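Local structure of D-alanyl-D-alanine carboxypeptidase (Penicillin binding protein) family protein (Francisella tularensis subsp. tularensis, 6OSU) at residues N349-Q354 / N420-K424. The protein probably removes C-terminal D-alanine residues from sugar-peptide cell-wall precursors, as a serine-type D-Ala-D-Ala carboxypeptidase of the S11 family. Numbering follows the deposited sequence.
Sequences NAKAGQ and NVSQK
Q354 reaches across to V421 and S422 in the C-terminal domain related to that of penicillin-binding protein 5, joining the loop between strands 340-343 and 355-359 to the tail that follows strand 409-417. Its side chain runs extended beyond CG (chi2 -164°) and crosses V421 at about a right angle, with CD 4.0 Å from V421 CG1. V421 itself also packs on A344 and I390. The amide end of Q354 meets backbone: OE1 accepts the N-H of S422, although the 2.5 Å between Q354 OE1 and S422 N is very short and the exact geometry is doubtful. Farther along, the backbones of A350 and Q423 meet in a single bridge. One flanking bond runs from K351 N to S422 O (2.9 Å), nearly along the C=O axis. In the other, K424 N approaches N349 O from above its carbonyl plane (3.1 Å). The same N349 O receives a CA-H...O contact from Q423 CA at 2.9 Å. K351 brings CB to 3.2 Å from S422 O. K424, with CG between its backbone N and carbonyl carbon (chi1 73°), curls alongside A350, where its NZ makes a weak hydrogen bond of 3.4 Å to A350 O.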
loop_
_atom_site.group_PDB
_atom_site.type_symbol
_atom_site.label_atom_id
_atom_site.label_comp_id
_atom_site.label_asym_id
_atom_site.label_seq_id
_atom_site.Cartn_x
_atom_site.Cartn_y
_atom_site.Cartn_z
ATOM N N ASN A 349 -10.741 12.338 48.617
ATOM C CA ASN A 349 -11.194 11.265 49.500
ATOM C C ASN A 349 -10.176 10.148 49.669
ATOM O O ASN A 349 -10.525 9.093 50.188
ATOM C CB ASN A 349 -12.515 10.649 49.024
ATOM C CG ASN A 349 -13.731 11.430 49.489
ATOM O OD1 ASN A 349 -13.869 11.748 50.671
ATOM N ND2 ASN A 349 -14.631 11.726 48.560
ATOM N N ALA A 350 -8.926 10.349 49.274
ATOM C CA ALA A 350 -7.941 9.276 49.279
ATOM C C ALA A 350 -7.118 9.254 50.566
ATOM O O ALA A 350 -6.847 10.292 51.178
ATOM C CB ALA A 350 -7.005 9.403 48.079
ATOM N N LYS A 351 -6.704 8.049 50.956
ATOM C CA LYS A 351 -5.793 7.893 52.082
ATOM C C LYS A 351 -4.423 8.438 51.705
ATOM O O LYS A 351 -4.000 8.335 50.552
ATOM C CB LYS A 351 -5.694 6.419 52.478
ATOM C CG LYS A 351 -5.612 6.160 53.973
ATOM C CD LYS A 351 -6.581 5.058 54.385
ATOM C CE LYS A 351 -5.921 4.050 55.308
ATOM N NZ LYS A 351 -6.804 3.697 56.454
ATOM N N ALA A 352 -3.720 9.012 52.684
ATOM C CA ALA A 352 -2.512 9.772 52.374
ATOM C C ALA A 352 -1.297 8.882 52.113
ATOM O O ALA A 352 -0.314 9.349 51.521
ATOM C CB ALA A 352 -2.202 10.748 53.510
ATOM N N GLY A 353 -1.321 7.622 52.554
ATOM C CA GLY A 353 -0.128 6.798 52.451
ATOM C C GLY A 353 0.102 6.198 51.079
ATOM O O GLY A 353 1.248 5.954 50.694
ATOM N N GLN A 354 -0.956 6.018 50.298
ATOM C CA GLN A 354 -0.867 5.146 49.142
ATOM C C GLN A 354 -0.433 5.896 47.878
ATOM O O GLN A 354 -0.439 7.132 47.801
ATOM C CB GLN A 354 -2.206 4.447 48.920
ATOM C CG GLN A 354 -3.410 5.260 49.362
ATOM C CD GLN A 354 -4.659 4.417 49.498
ATOM O OE1 GLN A 354 -5.754 4.942 49.700
ATOM N NE2 GLN A 354 -4.504 3.103 49.388
ATOM N N ASN A 420 -4.778 -0.178 44.293
ATOM C CA ASN A 420 -6.008 0.159 44.994
ATOM C C ASN A 420 -5.750 1.382 45.861
ATOM O O ASN A 420 -4.658 1.538 46.414
ATOM C CB ASN A 420 -6.493 -1.008 45.868
ATOM C CG ASN A 420 -7.214 -2.075 45.073
ATOM O OD1 ASN A 420 -8.134 -1.780 44.320
ATOM N ND2 ASN A 420 -6.800 -3.325 45.241
ATOM N N VAL A 421 -6.748 2.254 45.972
ATOM C CA VAL A 421 -6.701 3.386 46.888
ATOM C C VAL A 421 -7.919 3.320 47.793
ATOM O O VAL A 421 -9.040 3.085 47.327
ATOM C CB VAL A 421 -6.638 4.735 46.149
ATOM C CG1 VAL A 421 -5.234 4.973 45.628
ATOM C CG2 VAL A 421 -7.652 4.760 45.021
ATOM N N SER A 422 -7.692 3.522 49.089
ATOM C CA SER A 422 -8.722 3.410 50.112
ATOM C C SER A 422 -9.175 4.802 50.522
ATOM O O SER A 422 -8.344 5.682 50.769
ATOM C CB SER A 422 -8.192 2.645 51.324
ATOM O OG SER A 422 -7.415 1.538 50.908
ATOM N N GLN A 423 -10.488 5.006 50.578
ATOM C CA GLN A 423 -11.003 6.305 50.978
ATOM C C GLN A 423 -10.870 6.478 52.485
ATOM O O GLN A 423 -10.811 5.505 53.240
ATOM C CB GLN A 423 -12.460 6.477 50.546
ATOM C CG GLN A 423 -13.483 5.884 51.502
ATOM C CD GLN A 423 -13.828 4.443 51.183
ATOM O OE1 GLN A 423 -14.982 4.119 50.907
ATOM N NE2 GLN A 423 -12.833 3.566 51.228
ATOM N N LYS A 424 -10.804 7.734 52.918
ATOM C CA LYS A 424 -10.663 8.050 54.335
ATOM C C LYS A 424 -12.027 8.128 55.010
ATOM O O LYS A 424 -12.810 7.178 54.958
ATOM C CB LYS A 424 -9.901 9.366 54.517
ATOM C CG LYS A 424 -10.693 10.614 54.160
ATOM C CD LYS A 424 -9.811 11.649 53.474
ATOM C CE LYS A 424 -8.396 11.650 54.041
ATOM N NZ LYS A 424 -7.562 12.746 53.474
#